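Local structure of glucosamine kinase (6HWJ) at residues Pro61-Gly66 and Arg71-Gly76; Asp77-His82 and Val132-Arg137; Ala280-Glu285 and Leu401-Glu406. The protein catalyses the magnesium- and ATP-dependent phosphorylation of D-glucosamine to D-glucosamine 6-phosphate and acts more weakly on glucose. All blocks are in the same frame, centred on the assembly; numbering follows the deposited sequence.

Contact 1: residues Pro61-Gly66 and Arg71-Gly76; sequences PLVRDG and RRSRPG
Val63 and Arg71 form a hydrogen-bonded antiparallel pair, each backbone N giving to the other's O at 3.0 Å. Their side chains run side by side, pointing the same way, and Val63 CG1 sits 3.8 Å above the centre of one face of the Arg71 guanidinium. At the edge of that group comes Asp65: Arg71 NE gives to Asp65 OD2 at 2.8 Å, nearly straight (167°) and in the guanidinium plane, while NH2 adds a weak bond to the same oxygen. Asp65 OD2 is met on its anti side and the carboxylate and guanidinium planes are 60° apart, so this salt bridge is not the flat two-by-two kind. What brings the guanidinium over the valine is the Arg71 chain, whose CG lies between N and C (chi1 64°) before it extends to NE.

One pair along, Leu62 and Arg72 are non-hydrogen-bonded and their side chains diverge. Ser73 N then binds Pro61 O at 2.8 Å, just as the strand gives way to loop, and Pro61 CD lies against one face of the Arg72 guanidinium, near its rim. Asp77 gives Arg71 a second carboxylate, through NH1; Glu122 forms a salt bridge with Arg72, and Thr79 OG1 bonds to Ser73 OG. Strands 57-65 and 69-72 form a beta hairpin; strand 45-51 pairs with strand 57-65 as well, and Thr79 of helix 79-88 packs on Pro61 and Val63.

Contact 2: residues Asp77-His82 and Val132-Arg137; sequences DGTAEH and VKWAVR
Thr79 and Ala80, in the first turn of helix 79-88, lean on Trp134 and Val132 of strand 130-134. Just before them Gly78 holds the N-cap position, and its O accepts from His82 N at 2.9 Å as the first helical bond; His82 ND1 also approaches that oxygen, suspiciously close, with the oxygen near the plane of the imidazole. Thr79 turns its methyl to the strand, CG2 lying 4.2 Å from Trp134 CZ2 with the two side chains crossing at about a right angle; its OG1 is hydrogen-bonded to His45 and probably to Ser73. This is helix-on-sheet packing, the start of the helix laid on the six-stranded antiparallel sheet whose strand 130-134 also carries Lys133, a probable ATP ligand. Ala80 is the next to touch. Its CA is 4.0 Å from Trp134 CZ2, an oblique approach to the ring, and its CB is also 4.0 Å from Val132 CG2. The two methyls of Val132 divide the work: CG1, anti to the backbone N (chi1 174°), lies over one face of the Trp134 indole, 3.9 Å above its plane, leaving CG2 to meet the helix.

Contact 3: residues Ala280-Glu285 and Leu401-Glu406; sequences ADVYAE and LRYAQE
The rings of Tyr283 and Tyr403 carry this contact without stacking on each other. Tyr283 comes in by its hydroxyl end: Ala404 N lies at the edge of the ring, close to its plane, and Tyr403 CB meets the ring obliquely, 4.0 Å from Tyr283 CE1. The Tyr403 ring is touched by Val282, whose CG2 stands 3.7 Å from Tyr403 CE2, again in an oblique approach, with the two side chains crossing at about a right angle. The third flat group, the guanidinium of Arg402, takes Glu406 at its edge. Arg402 NE, at 2.8 Å, and NH1, at 3.1 Å, both give to Glu406 OE2, a side-on grip on one atom, and NE uses the anti lone pair of that oxygen. This salt bridge spans one turn within the 401-406 helix and faces away from Val282 and Tyr283.

Tyr283 OH ends against the backbone of the other helix, 3.3 Å from Ala404 CA and 3.7 Å from Ala404 CB. It also comes within 3.3 Å of Ala404 N, but the angle is too poor for a hydrogen bond; the contact between the segments is therefore one of van der Waals packing. The tyrosine leaves its own helix alongside the partner rather than straight at it. With CG anti to the carbonyl carbon (chi1 -67°), its long side chain nevertheless brings the phenol to a helix whose axis runs 10.1 Å away. From Gln405 on, that helix enters the motif that probably determines substrate specificity.

The short helical segments run 137° apart in direction, nearer antiparallel than parallel. Helix 243-263 adjoins both, with Met253 touching Tyr283 and Ala404, while on helix 398-416 Arg402 turns to Asp347 of helix 335-356 and Glu406 packs on helix 422-431.

Overall arrangement
Contacts 1 and 2 are neighbours, their centres 10 Å apart, and they touch directly: Arg71 NH1 meets Asp77 OD2 at 2.6 Å in a salt bridge, and Pro61 CB packs on Trp134 CZ2 at 3.7 Å. Together they join the hairpin, the helix that follows it and the sheet bearing Lys133, which probably binds ATP. Contact 3 lies on the opposite side of the chain's centre, its centre about 50 Å from that of contact 1 and 42 Å from that of contact 2. It lies nearer the sugar site, the Ala404 side chain about 10 Å from that of Glu409, a D-glucosamine ligand; in contact 2 the Trp134 side chain is about 12 Å from that of Asp319, a magnesium ligand.

Contact 1: residues Pro61-Gly66 and Arg71-Gly76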
loop_
_atom_site.group_PDB
_atom_site.type_symbol
_atom_site.label_atom_id
_atom_site.label_comp_id
_atom_site.label_asym_id
_atom_site.label_seq_id
_atom_site.Cartn_x
_atom_site.Cartn_y
_atom_site.Cartn_z
ATOM N N PRO A 61 22.499 1.283 0.463
ATOM C CA PRO A 61 23.310 0.073 0.343
ATOM C C PRO A 61 24.696 0.455 -0.130
ATOM O O PRO A 61 24.849 1.155 -1.134
ATOM C CB PRO A 61 22.552 -0.772 -0.698
ATOM C CG PRO A 61 21.907 0.254 -1.581
ATOM C CD PRO A 61 21.567 1.437 -0.674
ATOM N N LEU A 62 25.708 0.012 0.603
ATOM C CA LEU A 62 27.065 0.461 0.382
ATOM C C LEU A 62 27.978 -0.700 0.015
ATOM O O LEU A 62 27.821 -1.832 0.496
ATOM C CB LEU A 62 27.626 1.162 1.629
ATOM C CG LEU A 62 26.939 2.477 1.980
ATOM C CD1 LEU A 62 27.224 2.800 3.444
ATOM C CD2 LEU A 62 27.407 3.612 1.079
ATOM N N VAL A 63 28.959 -0.389 -0.816
ATOM C CA VAL A 63 30.002 -1.348 -1.178
ATOM C C VAL A 63 31.329 -0.610 -1.237
ATOM O O VAL A 63 31.437 0.470 -1.836
ATOM C CB VAL A 63 29.689 -2.048 -2.514
ATOM C CG1 VAL A 63 29.762 -1.055 -3.656
ATOM C CG2 VAL A 63 30.647 -3.222 -2.737
ATOM N N ARG A 64 32.342 -1.177 -0.605
ATOM C CA ARG A 64 33.680 -0.628 -0.751
ATOM C C ARG A 64 34.215 -1.001 -2.130
ATOM O O ARG A 64 34.112 -2.145 -2.562
ATOM C CB ARG A 64 34.582 -1.131 0.368
ATOM C CG ARG A 64 34.252 -0.490 1.731
ATOM C CD ARG A 64 35.093 -1.056 2.868
ATOM N NE ARG A 64 34.712 -0.525 4.176
ATOM C CZ ARG A 64 35.537 0.107 5.003
ATOM N NH1 ARG A 64 36.817 0.304 4.673
ATOM N NH2 ARG A 64 35.085 0.550 6.162
ATOM N N ASP A 65 34.728 -0.010 -2.857
ATOM C CA ASP A 65 35.285 -0.218 -4.186
ATOM C C ASP A 65 36.621 0.490 -4.220
ATOM O O ASP A 65 36.695 1.672 -3.873
ATOM C CB ASP A 65 34.352 0.313 -5.280
ATOM C CG ASP A 65 34.774 -0.139 -6.685
ATOM O OD1 ASP A 65 35.985 -0.135 -6.985
ATOM O OD2 ASP A 65 33.887 -0.485 -7.496
ATOM N N GLY A 66 37.669 -0.238 -4.612
ATOM C CA GLY A 66 39.000 0.331 -4.659
ATOM C C GLY A 66 39.140 1.474 -5.628
ATOM O O GLY A 66 40.097 2.250 -5.530
ATOM N N ARG A 71 31.028 3.322 -2.698
ATOM C CA ARG A 71 29.978 3.794 -3.583
ATOM C C ARG A 71 28.681 3.087 -3.232
ATOM O O ARG A 71 28.656 2.128 -2.464
ATOM C CB ARG A 71 30.362 3.582 -5.048
ATOM C CG ARG A 71 30.517 2.132 -5.434
ATOM C CD ARG A 71 31.004 1.980 -6.900
ATOM N NE ARG A 71 31.329 0.590 -7.187
ATOM C CZ ARG A 71 30.421 -0.368 -7.368
ATOM N NH1 ARG A 71 29.124 -0.078 -7.303
ATOM N NH2 ARG A 71 30.803 -1.610 -7.619
ATOM N N ARG A 72 27.593 3.595 -3.785
ATOM C CA ARG A 72 26.289 2.992 -3.579
ATOM C C ARG A 72 26.184 1.714 -4.399
ATOM O O ARG A 72 26.498 1.697 -5.594
ATOM C CB ARG A 72 25.176 3.970 -3.971
ATOM C CG ARG A 72 23.803 3.462 -3.595
ATOM C CD ARG A 72 22.674 4.379 -4.099
ATOM N NE ARG A 72 21.389 3.973 -3.531
ATOM C CZ ARG A 72 20.642 2.990 -4.017
ATOM N NH1 ARG A 72 21.036 2.316 -5.098
ATOM N NH2 ARG A 72 19.486 2.677 -3.431
ATOM N N SER A 73 25.762 0.639 -3.743
ATOM C CA SER A 73 25.637 -0.639 -4.414
ATOM C C SER A 73 24.675 -0.568 -5.588
ATOM O O SER A 73 23.636 0.097 -5.529
ATOM C CB SER A 73 25.167 -1.692 -3.411
ATOM O OG SER A 73 25.869 -1.492 -2.197
ATOM N N ARG A 74 25.030 -1.285 -6.660
ATOM C CA ARG A 74 24.208 -1.487 -7.840
ATOM C C ARG A 74 23.847 -2.961 -7.978
ATOM O O ARG A 74 24.575 -3.822 -7.470
ATOM C CB ARG A 74 24.958 -1.033 -9.105
ATOM C CG ARG A 74 25.322 0.445 -9.126
ATOM C CD ARG A 74 26.347 0.737 -10.209
ATOM N NE ARG A 74 26.790 2.129 -10.179
ATOM C CZ ARG A 74 27.873 2.590 -10.801
ATOM N NH1 ARG A 74 28.642 1.771 -11.506
ATOM N NH2 ARG A 74 28.189 3.873 -10.713
ATOM N N PRO A 75 22.735 -3.284 -8.631
ATOM C CA PRO A 75 22.441 -4.690 -8.916
ATOM C C PRO A 75 23.621 -5.366 -9.588
ATOM O O PRO A 75 24.209 -4.837 -10.531
ATOM C CB PRO A 75 21.221 -4.612 -9.843
ATOM C CG PRO A 75 20.558 -3.343 -9.474
ATOM C CD PRO A 75 21.683 -2.389 -9.147
ATOM N N GLY A 76 23.995 -6.521 -9.066
ATOM C CA GLY A 76 25.182 -7.223 -9.511
ATOM C C GLY A 76 26.395 -7.016 -8.632
ATOM O O GLY A 76 27.366 -7.780 -8.743
#

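Contact 2: residues Asp77-His82 and Val132-Arg137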
loop_
_atom_site.group_PDB
_atom_site.type_symbol
_atom_site.label_atom_id
_atom_site.label_comp_id
_atom_site.label_asym_id
_atom_site.label_seq_id
_atom_site.Cartn_x
_atom_site.Cartn_y
_atom_site.Cartn_z
ATOM N N ASP A 77 26.366 -6.005 -7.760
ATOM C CA ASP A 77 27.471 -5.806 -6.828
ATOM C C ASP A 77 27.445 -6.849 -5.726
ATOM O O ASP A 77 28.496 -7.150 -5.136
ATOM C CB ASP A 77 27.419 -4.394 -6.231
ATOM C CG ASP A 77 27.942 -3.329 -7.181
ATOM O OD1 ASP A 77 28.750 -3.646 -8.102
ATOM O OD2 ASP A 77 27.572 -2.157 -7.001
ATOM N N GLY A 78 26.264 -7.400 -5.423
ATOM C CA GLY A 78 26.118 -8.431 -4.412
ATOM C C GLY A 78 25.669 -7.952 -3.035
ATOM O O GLY A 78 25.646 -8.760 -2.098
ATOM N N THR A 79 25.289 -6.698 -2.889
ATOM C CA THR A 79 24.889 -6.203 -1.572
ATOM C C THR A 79 23.505 -6.713 -1.175
ATOM O O THR A 79 23.280 -7.051 -0.008
ATOM C CB THR A 79 24.923 -4.674 -1.548
ATOM O OG1 THR A 79 26.232 -4.206 -1.895
ATOM C CG2 THR A 79 24.570 -4.174 -0.158
ATOM N N ALA A 80 22.575 -6.765 -2.128
ATOM C CA ALA A 80 21.268 -7.363 -1.873
ATOM C C ALA A 80 21.421 -8.841 -1.557
ATOM O O ALA A 80 20.770 -9.367 -0.657
ATOM C CB ALA A 80 20.356 -7.169 -3.086
ATOM N N GLU A 81 22.291 -9.522 -2.301
ATOM C CA GLU A 81 22.668 -10.894 -2.004
ATOM C C GLU A 81 23.170 -11.039 -0.584
ATOM O O GLU A 81 22.801 -11.994 0.113
ATOM C CB GLU A 81 23.746 -11.315 -3.022
ATOM C CG GLU A 81 24.231 -12.684 -2.951
ATOM C CD GLU A 81 25.234 -12.952 -4.080
ATOM O OE1 GLU A 81 26.363 -13.384 -3.772
ATOM O OE2 GLU A 81 24.879 -12.684 -5.254
ATOM N N HIS A 82 24.028 -10.111 -0.134
ATOM C CA HIS A 82 24.575 -10.217 1.214
ATOM C C HIS A 82 23.529 -9.901 2.281
ATOM O O HIS A 82 23.594 -10.438 3.393
ATOM C CB HIS A 82 25.783 -9.298 1.362
ATOM C CG HIS A 82 27.034 -9.869 0.766
ATOM N ND1 HIS A 82 27.188 -10.059 -0.595
ATOM C CD2 HIS A 82 28.159 -10.361 1.343
ATOM C CE1 HIS A 82 28.363 -10.619 -0.831
ATOM N NE2 HIS A 82 28.968 -10.820 0.328
ATOM N N VAL A 132 14.446 -7.860 -3.043
ATOM C CA VAL A 132 14.941 -6.970 -2.013
ATOM C C VAL A 132 14.525 -5.559 -2.409
ATOM O O VAL A 132 14.840 -5.093 -3.514
ATOM C CB VAL A 132 16.464 -7.052 -1.869
ATOM C CG1 VAL A 132 16.957 -5.983 -0.866
ATOM C CG2 VAL A 132 16.900 -8.443 -1.463
ATOM N N LYS A 133 13.833 -4.883 -1.514
ATOM C CA LYS A 133 13.365 -3.516 -1.736
ATOM C C LYS A 133 14.044 -2.648 -0.692
ATOM O O LYS A 133 13.759 -2.799 0.505
ATOM C CB LYS A 133 11.849 -3.430 -1.619
ATOM C CG LYS A 133 11.292 -2.030 -1.849
ATOM C CD LYS A 133 9.765 -2.050 -1.799
ATOM C CE LYS A 133 9.176 -0.677 -2.107
ATOM N NZ LYS A 133 7.695 -0.652 -1.921
ATOM N N TRP A 134 14.939 -1.767 -1.145
ATOM C CA TRP A 134 15.583 -0.804 -0.276
ATOM C C TRP A 134 14.683 0.410 -0.080
ATOM O O TRP A 134 14.209 1.003 -1.053
ATOM C CB TRP A 134 16.906 -0.312 -0.872
ATOM C CG TRP A 134 17.915 -1.372 -1.152
ATOM C CD1 TRP A 134 18.252 -1.871 -2.382
ATOM C CD2 TRP A 134 18.711 -2.062 -0.200
ATOM N NE1 TRP A 134 19.226 -2.830 -2.240
ATOM C CE2 TRP A 134 19.524 -2.969 -0.913
ATOM C CE3 TRP A 134 18.830 -1.998 1.188
ATOM C CZ2 TRP A 134 20.428 -3.810 -0.283
ATOM C CZ3 TRP A 134 19.731 -2.829 1.817
ATOM C CH2 TRP A 134 20.527 -3.730 1.078
ATOM N N ALA A 135 14.462 0.790 1.166
ATOM C CA ALA A 135 13.982 2.133 1.438
ATOM C C ALA A 135 15.054 3.084 0.922
ATOM O O ALA A 135 16.235 2.716 0.799
ATOM C CB ALA A 135 13.724 2.333 2.925
ATOM N N VAL A 136 14.641 4.270 0.541
ATOM C CA VAL A 136 15.599 5.275 0.077
ATOM C C VAL A 136 15.558 6.443 1.059
ATOM O O VAL A 136 16.404 6.553 1.958
ATOM C CB VAL A 136 15.286 5.711 -1.360
ATOM C CG1 VAL A 136 16.245 6.810 -1.811
ATOM C CG2 VAL A 136 15.367 4.522 -2.294
ATOM N N ARG A 137 14.560 7.304 0.920
ATOM C CA ARG A 137 14.393 8.417 1.849
ATOM C C ARG A 137 13.722 7.906 3.118
ATOM O O ARG A 137 12.737 7.175 3.058
ATOM C CB ARG A 137 13.567 9.528 1.197
ATOM C CG ARG A 137 13.371 10.758 2.055
ATOM C CD ARG A 137 14.679 11.475 2.336
ATOM N NE ARG A 137 14.459 12.707 3.093
ATOM C CZ ARG A 137 14.194 13.891 2.544
ATOM N NH1 ARG A 137 14.110 14.018 1.225
ATOM N NH2 ARG A 137 14.011 14.951 3.319
#

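Contact 3: residues Ala280-Glu285 and Leu401-Glu406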
loop_
_atom_site.group_PDB
_atom_site.type_symbol
_atom_site.label_atom_id
_atom_site.label_comp_id
_atom_site.label_asym_id
_atom_site.label_seq_id
_atom_site.Cartn_x
_atom_site.Cartn_y
_atom_site.Cartn_z
ATOM N N ALA A 280 -23.113 15.217 2.392
ATOM C CA ALA A 280 -22.797 15.930 3.624
ATOM C C ALA A 280 -23.690 15.479 4.775
ATOM O O ALA A 280 -23.226 15.351 5.917
ATOM C CB ALA A 280 -22.939 17.438 3.401
ATOM N N ASP A 281 -24.974 15.238 4.501
ATOM C CA ASP A 281 -25.859 14.723 5.542
ATOM C C ASP A 281 -25.306 13.429 6.135
ATOM O O ASP A 281 -25.328 13.237 7.356
ATOM C CB ASP A 281 -27.259 14.483 4.983
ATOM C CG ASP A 281 -28.118 15.733 4.986
ATOM O OD1 ASP A 281 -27.684 16.770 5.543
ATOM O OD2 ASP A 281 -29.238 15.672 4.426
ATOM N N VAL A 282 -24.800 12.534 5.284
ATOM C CA VAL A 282 -24.277 11.266 5.773
ATOM C C VAL A 282 -22.989 11.480 6.553
ATOM O O VAL A 282 -22.754 10.824 7.576
ATOM C CB VAL A 282 -24.066 10.288 4.607
ATOM C CG1 VAL A 282 -23.212 9.125 5.046
ATOM C CG2 VAL A 282 -25.402 9.794 4.088
ATOM N N TYR A 283 -22.128 12.392 6.085
ATOM C CA TYR A 283 -20.904 12.668 6.833
ATOM C C TYR A 283 -21.220 13.165 8.239
ATOM O O TYR A 283 -20.433 12.943 9.168
ATOM C CB TYR A 283 -20.041 13.696 6.101
ATOM C CG TYR A 283 -19.469 13.229 4.790
ATOM C CD1 TYR A 283 -19.426 11.889 4.466
ATOM C CD2 TYR A 283 -18.955 14.147 3.872
ATOM C CE1 TYR A 283 -18.892 11.453 3.253
ATOM C CE2 TYR A 283 -18.413 13.726 2.664
ATOM C CZ TYR A 283 -18.394 12.375 2.361
ATOM O OH TYR A 283 -17.843 11.944 1.163
ATOM N N ALA A 284 -22.375 13.813 8.412
ATOM C CA ALA A 284 -22.716 14.411 9.700
ATOM C C ALA A 284 -22.884 13.357 10.789
ATOM O O ALA A 284 -22.618 13.628 11.962
ATOM C CB ALA A 284 -23.994 15.238 9.565
ATOM N N GLU A 285 -23.310 12.156 10.427
ATOM C CA GLU A 285 -23.546 11.115 11.413
ATOM C C GLU A 285 -22.260 10.499 11.944
ATOM O O GLU A 285 -22.322 9.658 12.843
ATOM C CB GLU A 285 -24.443 10.029 10.811
ATOM C CG GLU A 285 -25.828 10.535 10.417
ATOM C CD GLU A 285 -26.612 11.089 11.598
ATOM O OE1 GLU A 285 -26.539 10.497 12.697
ATOM O OE2 GLU A 285 -27.294 12.121 11.427
ATOM N N LEU A 401 -17.834 6.227 4.539
ATOM C CA LEU A 401 -16.509 6.014 3.969
ATOM C C LEU A 401 -16.584 5.669 2.484
ATOM O O LEU A 401 -15.699 6.053 1.705
ATOM C CB LEU A 401 -15.777 4.918 4.727
ATOM C CG LEU A 401 -15.357 5.185 6.169
ATOM C CD1 LEU A 401 -14.447 4.057 6.675
ATOM C CD2 LEU A 401 -14.659 6.539 6.307
ATOM N N ARG A 402 -17.623 4.950 2.060
ATOM C CA ARG A 402 -17.758 4.654 0.637
ATOM C C ARG A 402 -17.989 5.930 -0.161
ATOM O O ARG A 402 -17.345 6.155 -1.193
ATOM C CB ARG A 402 -18.881 3.645 0.406
ATOM C CG ARG A 402 -19.173 3.377 -1.056
ATOM C CD ARG A 402 -17.959 2.768 -1.795
ATOM N NE ARG A 402 -18.246 2.609 -3.216
ATOM C CZ ARG A 402 -18.893 1.563 -3.736
ATOM N NH1 ARG A 402 -19.140 1.522 -5.035
ATOM N NH2 ARG A 402 -19.275 0.561 -2.960
ATOM N N TYR A 403 -18.895 6.795 0.314
ATOM C CA TYR A 403 -19.110 8.055 -0.371
ATOM C C TYR A 403 -17.791 8.801 -0.519
ATOM O O TYR A 403 -17.487 9.331 -1.587
ATOM C CB TYR A 403 -20.142 8.905 0.387
ATOM C CG TYR A 403 -21.586 8.436 0.267
ATOM C CD1 TYR A 403 -21.935 7.362 -0.544
ATOM C CD2 TYR A 403 -22.605 9.090 0.954
ATOM C CE1 TYR A 403 -23.264 6.947 -0.654
ATOM C CE2 TYR A 403 -23.921 8.688 0.841
ATOM C CZ TYR A 403 -24.243 7.608 0.038
ATOM O OH TYR A 403 -25.565 7.201 -0.066
ATOM N N ALA A 404 -16.989 8.848 0.552
ATOM C CA ALA A 404 -15.720 9.569 0.502
ATOM C C ALA A 404 -14.768 8.945 -0.519
ATOM O O ALA A 404 -13.977 9.655 -1.153
ATOM C CB ALA A 404 -15.078 9.578 1.885
ATOM N N GLN A 405 -14.824 7.626 -0.680
ATOM C CA GLN A 405 -14.005 6.969 -1.693
ATOM C C GLN A 405 -14.378 7.470 -3.080
ATOM O O GLN A 405 -13.505 7.798 -3.891
ATOM C CB GLN A 405 -14.166 5.454 -1.619
ATOM C CG GLN A 405 -13.543 4.788 -0.420
ATOM C CD GLN A 405 -12.032 4.630 -0.546
ATOM O OE1 GLN A 405 -11.450 4.874 -1.610
ATOM N NE2 GLN A 405 -11.395 4.219 0.545
ATOM N N GLU A 406 -15.684 7.537 -3.368
ATOM C CA GLU A 406 -16.126 7.993 -4.688
ATOM C C GLU A 406 -15.740 9.449 -4.923
ATOM O O GLU A 406 -15.342 9.825 -6.036
ATOM C CB GLU A 406 -17.640 7.793 -4.831
ATOM C CG GLU A 406 -18.103 6.355 -4.608
ATOM C CD GLU A 406 -17.505 5.377 -5.631
ATOM O OE1 GLU A 406 -17.039 5.832 -6.683
ATOM O OE2 GLU A 406 -17.501 4.154 -5.379
#